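Local coordinates for CdiI immunity protein (Cupriavidus taiwanensis, PDB 5T87), which probably protects its own bacterium by binding and neutralising the cognate CdiA toxin of a contact-dependent growth inhibition system, at residues 9-13 and 14-18; 56-59 and 60-64. One frame throughout, in Å; residues are numbered along the deposited sequence.

Contact 1: 9-13 and 14-18; sequences ARIPN and AEIDH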
loop_
_atom_site.group_PDB
_atom_site.type_symbol
_atom_site.label_atom_id
_atom_site.label_comp_id
_atom_site.label_asym_id
_atom_site.label_seq_id
_atom_site.Cartn_x
_atom_site.Cartn_y
_atom_site.Cartn_z
ATOM N N ALA A 9 2.438 -0.461 13.280
ATOM C CA ALA A 9 2.157 -1.104 14.565
ATOM C C ALA A 9 0.917 -1.973 14.448
ATOM O O ALA A 9 0.030 -1.684 13.651
ATOM C CB ALA A 9 1.930 -0.056 15.644
ATOM N N ARG A 10 0.867 -3.044 15.239
ATOM C CA ARG A 10 -0.314 -3.904 15.331
ATOM C C ARG A 10 -1.298 -3.330 16.353
ATOM O O ARG A 10 -1.018 -3.328 17.552
ATOM C CB ARG A 10 0.085 -5.336 15.722
ATOM C CG ARG A 10 -1.014 -6.144 16.415
ATOM C CD ARG A 10 -2.109 -6.623 15.465
ATOM N NE ARG A 10 -3.221 -7.249 16.180
ATOM C CZ ARG A 10 -4.193 -7.937 15.593
ATOM N NH1 ARG A 10 -4.185 -8.097 14.280
ATOM N NH2 ARG A 10 -5.169 -8.467 16.321
ATOM N N ILE A 11 -2.440 -2.844 15.864
ATOM C CA ILE A 11 -3.555 -2.415 16.717
ATOM C C ILE A 11 -4.521 -3.587 16.899
ATOM O O ILE A 11 -4.964 -4.186 15.898
ATOM C CB ILE A 11 -4.316 -1.225 16.119
ATOM C CG1 ILE A 11 -3.409 0.015 16.092
ATOM C CG2 ILE A 11 -5.577 -0.923 16.933
ATOM C CD1 ILE A 11 -3.840 1.070 15.091
ATOM N N PRO A 12 -4.868 -3.914 18.167
ATOM C CA PRO A 12 -5.773 -5.037 18.379
ATOM C C PRO A 12 -7.085 -4.839 17.638
ATOM O O PRO A 12 -7.580 -3.709 17.545
ATOM C CB PRO A 12 -6.015 -5.025 19.891
ATOM C CG PRO A 12 -4.823 -4.366 20.450
ATOM C CD PRO A 12 -4.466 -3.310 19.450
ATOM N N ASN A 13 -7.616 -5.941 17.114
ATOM C CA ASN A 13 -8.863 -5.945 16.355
ATOM C C ASN A 13 -9.985 -5.188 17.089
ATOM O O ASN A 13 -10.647 -4.320 16.519
ATOM C CB ASN A 13 -9.267 -7.401 16.093
ATOM C CG ASN A 13 -10.360 -7.539 15.043
ATOM O OD1 ASN A 13 -11.520 -7.161 15.271
ATOM N ND2 ASN A 13 -10.006 -8.122 13.893
ATOM N N ALA A 14 -10.150 -5.498 18.369
ATOM C CA ALA A 14 -11.211 -4.924 19.209
ATOM C C ALA A 14 -11.225 -3.395 19.323
ATOM O O ALA A 14 -12.251 -2.811 19.646
ATOM C CB ALA A 14 -11.141 -5.534 20.604
ATOM N N GLU A 15 -10.096 -2.748 19.080
ATOM C CA GLU A 15 -9.998 -1.291 19.241
ATOM C C GLU A 15 -10.218 -0.524 17.938
ATOM O O GLU A 15 -10.403 0.690 17.961
ATOM C CB GLU A 15 -8.653 -0.928 19.882
ATOM C CG GLU A 15 -8.468 -1.560 21.265
ATOM C CD GLU A 15 -7.135 -1.236 21.933
ATOM O OE1 GLU A 15 -6.346 -0.403 21.414
ATOM O OE2 GLU A 15 -6.877 -1.825 23.009
ATOM N N ILE A 16 -10.251 -1.241 16.819
ATOM C CA ILE A 16 -10.171 -0.640 15.487
ATOM C C ILE A 16 -11.347 0.296 15.176
ATOM O O ILE A 16 -11.144 1.439 14.752
ATOM C CB ILE A 16 -10.050 -1.741 14.402
ATOM C CG1 ILE A 16 -8.685 -2.437 14.483
ATOM C CG2 ILE A 16 -10.264 -1.192 12.990
ATOM C CD1 ILE A 16 -7.536 -1.674 13.857
ATOM N N ASP A 17 -12.566 -0.187 15.385
ATOM C CA ASP A 17 -13.762 0.585 15.036
ATOM C C ASP A 17 -13.894 1.880 15.832
ATOM O O ASP A 17 -14.388 2.878 15.307
ATOM C CB ASP A 17 -15.025 -0.261 15.202
ATOM C CG ASP A 17 -15.097 -1.399 14.214
ATOM O OD1 ASP A 17 -14.720 -1.209 13.039
ATOM O OD2 ASP A 17 -15.538 -2.498 14.610
ATOM N N HIS A 18 -13.456 1.858 17.087
ATOM C CA HIS A 18 -13.411 3.072 17.887
ATOM C C HIS A 18 -12.407 4.077 17.299
ATOM O O HIS A 18 -12.708 5.260 17.177
ATOM C CB HIS A 18 -13.090 2.775 19.352
ATOM C CG HIS A 18 -13.046 4.009 20.199
ATOM N ND1 HIS A 18 -11.919 4.401 20.898
ATOM C CD2 HIS A 18 -13.971 4.978 20.406
ATOM C CE1 HIS A 18 -12.165 5.536 21.530
ATOM N NE2 HIS A 18 -13.400 5.911 21.242
#
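Two overlapping turns of the type I family lead the chain into helix 16-22, and Pro12 with Glu15 and Asn13 with Ile16 are their end residues. The evidence is a pair of successive bonds spanning three residues. Glu15 N donates to Pro12 O at 3.1 Å, and Ile16 N to Asn13 O at 3.1 Å with a fairly straight N-H...O angle of 165°. In both bonds the donor stands well above the plane of the accepting carbonyl.

The turns bring side chains together on two sides. Toward the protein, Ile16 carries the apolar contact: its CD1 lies 3.7 Å from Ile11 CG2, the two branches crossing at a slant. CG2 of Ile11 is the branch lying opposite the backbone N, while a chi2 of -79° folds the end of Ile16 back toward it. Ile16 also packs on Ala31 and Ile35 of helix 25-38, so this small cluster seats the turn against the neighbouring helix. The backbone N of Ile11 is bonded to Ser34 OG of that same helix. The amide of Asn13 is engaged outside the turn as well, its ND2 donating to Glu39 OE1.

On the exposed side, the extended Glu15 chain brings its carboxylate alongside the CG-CD bond of the Pro12 ring, with OE1 4.0 Å from Pro12 CD. Within the turn, Ile16 CG1 rests against two backbone oxygens, 3.4 Å from Asn13 O and 3.5 Å from Pro12 O.

Contact 2: 56-59 and 60-64; sequences LNRP and DSLRS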
loop_
_atom_site.group_PDB
_atom_site.type_symbol
_atom_site.label_atom_id
_atom_site.label_comp_id
_atom_site.label_asym_id
_atom_site.label_seq_id
_atom_site.Cartn_x
_atom_site.Cartn_y
_atom_site.Cartn_z
ATOM N N LEU A 56 -16.730 10.909 2.246
ATOM C CA LEU A 56 -16.431 12.220 1.682
ATOM C C LEU A 56 -16.020 13.250 2.722
ATOM O O LEU A 56 -15.444 14.280 2.365
ATOM C CB LEU A 56 -17.661 12.786 0.972
ATOM C CG LEU A 56 -18.300 11.973 -0.164
ATOM C CD1 LEU A 56 -19.668 12.534 -0.492
ATOM C CD2 LEU A 56 -17.381 11.964 -1.382
ATOM N N ASN A 57 -16.344 12.999 3.992
ATOM C CA ASN A 57 -15.901 13.857 5.102
ATOM C C ASN A 57 -14.523 13.510 5.646
ATOM O O ASN A 57 -14.107 14.107 6.626
ATOM C CB ASN A 57 -16.937 13.862 6.251
ATOM C CG ASN A 57 -18.225 14.586 5.878
ATOM O OD1 ASN A 57 -18.274 15.363 4.917
ATOM N ND2 ASN A 57 -19.279 14.335 6.643
ATOM N N ARG A 58 -13.808 12.567 5.019
ATOM C CA ARG A 58 -12.411 12.277 5.364
ATOM C C ARG A 58 -11.476 12.904 4.305
ATOM O O ARG A 58 -11.842 13.005 3.128
ATOM C CB ARG A 58 -12.212 10.766 5.467
ATOM C CG ARG A 58 -12.791 10.144 6.732
ATOM C CD ARG A 58 -11.761 10.234 7.864
ATOM N NE ARG A 58 -12.295 9.983 9.206
ATOM C CZ ARG A 58 -12.704 8.796 9.668
ATOM N NH1 ARG A 58 -13.175 8.724 10.910
ATOM N NH2 ARG A 58 -12.668 7.685 8.913
ATOM N N PRO A 59 -10.271 13.345 4.715
ATOM C CA PRO A 59 -9.370 14.013 3.779
ATOM C C PRO A 59 -8.820 13.044 2.741
ATOM O O PRO A 59 -8.734 11.848 3.015
ATOM C CB PRO A 59 -8.257 14.554 4.692
ATOM C CG PRO A 59 -8.227 13.599 5.827
ATOM C CD PRO A 59 -9.657 13.217 6.051
ATOM N N ASP A 60 -8.467 13.569 1.568
ATOM C CA ASP A 60 -8.029 12.750 0.432
ATOM C C ASP A 60 -6.877 11.812 0.786
ATOM O O ASP A 60 -6.828 10.679 0.326
ATOM C CB ASP A 60 -7.606 13.637 -0.735
ATOM C CG ASP A 60 -8.775 14.359 -1.382
ATOM O OD1 ASP A 60 -9.951 13.939 -1.201
ATOM O OD2 ASP A 60 -8.522 15.352 -2.092
ATOM N N SER A 61 -5.962 12.304 1.611
ATOM C CA SER A 61 -4.843 11.522 2.113
ATOM C C SER A 61 -5.303 10.201 2.707
ATOM O O SER A 61 -4.737 9.176 2.406
ATOM C CB SER A 61 -4.047 12.325 3.158
ATOM O OG SER A 61 -4.861 12.669 4.277
ATOM N N LEU A 62 -6.336 10.233 3.533
ATOM C CA LEU A 62 -6.811 9.030 4.224
ATOM C C LEU A 62 -7.563 8.075 3.318
ATOM O O LEU A 62 -7.386 6.853 3.411
ATOM C CB LEU A 62 -7.681 9.388 5.431
ATOM C CG LEU A 62 -6.920 9.929 6.646
ATOM C CD1 LEU A 62 -7.900 10.191 7.788
ATOM C CD2 LEU A 62 -5.799 8.971 7.083
ATOM N N ARG A 63 -8.375 8.643 2.435
ATOM C CA ARG A 63 -9.159 7.873 1.475
ATOM C C ARG A 63 -8.237 7.132 0.528
ATOM O O ARG A 63 -8.422 5.949 0.259
ATOM C CB ARG A 63 -10.100 8.798 0.711
ATOM C CG ARG A 63 -11.130 9.433 1.630
ATOM C CD ARG A 63 -11.969 10.492 0.961
ATOM N NE ARG A 63 -12.845 9.912 -0.045
ATOM C CZ ARG A 63 -12.906 10.263 -1.331
ATOM N NH1 ARG A 63 -12.145 11.239 -1.834
ATOM N NH2 ARG A 63 -13.755 9.635 -2.125
ATOM N N SER A 64 -7.219 7.834 0.064
ATOM C CA SER A 64 -6.219 7.268 -0.822
ATOM C C SER A 64 -5.419 6.151 -0.143
ATOM O O SER A 64 -5.167 5.097 -0.749
ATOM C CB SER A 64 -5.291 8.384 -1.320
ATOM O OG SER A 64 -4.562 7.964 -2.460
HETATM O O HOH W 1 -12.346 13.779 0.347
#
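Pro59 occupies the N-cap position of helix 60-76, and its contacts with Leu62 and Arg63 hold the 56-59 loop on the first turn. The backbone evidence centres on one acceptor. Pro59 O receives Leu62 N at 2.9 Å and Arg63 N at 3.3 Å. The Arg63 bond is the straighter, 164° at the hydrogen, and arrives in the carbonyl plane; the shorter Leu62 bond is bent to 132° and comes from above it. One oxygen thus serves two amides of the opening turn.

Apolar packing lies on the side toward helix 25-38. Leu62 CD1 sits 3.9 Å from Pro59 CD and as far from Arg58 CD, so a single methyl meets both the pyrrolidine ring and the arginine's aliphatic part. A bend at chi2 (-86°) sets Arg58 CD beside that methyl, and farther out the guanidinium reaches the carbonyl of Leu20 through NH1. Arg58 and Leu62 both touch Ile28. On the same face of the ring as Leu62 CD1, Ser61 OG approaches Pro59 CG at 3.8 Å, and Ser61 also packs on Leu41 of the CdiA toxin chain. The aliphatic chain of Arg63 passes the loop backbone, its CD 3.3 Å from Arg58 O.

Polar side-chain contacts gather round Asp60. Its OD1 meets Arg63 NH1 at 3.5 Å, a long salt bridge at the edge of the guanidinium and in its plane. A water donates to both Arg58 O and Asp60 OD1. An acid at the start of a helix would be expected to interact favourably with the helix dipole; here Arg63 would offset part of its charge, while the water links the loop carbonyl to the acid.

In the fold
From the N terminus, the chain leaves strand 4-5 and reaches contact 1, where residues 12-16 turn into helix 16-22. It then runs through helices 25-38 and 42-53 before the loop that follows opens contact 2, residues 56-64, at the start of helix 60-76. Each contact closes its own short turn; they stand in series and neither nest nor cross. The centres of contact 1 and contact 2 are about 20 Å apart, and the nearest atoms of contact 1 and contact 2 about 7 Å apart, with no touch. Helix 25-38 is common ground: contact 1 meets it through Ala31 and Ile35, contact 2 through Ile28. Contact 2 also adjoins helix 96-114 through Ala97 and Val98, and it alone touches the toxin chain.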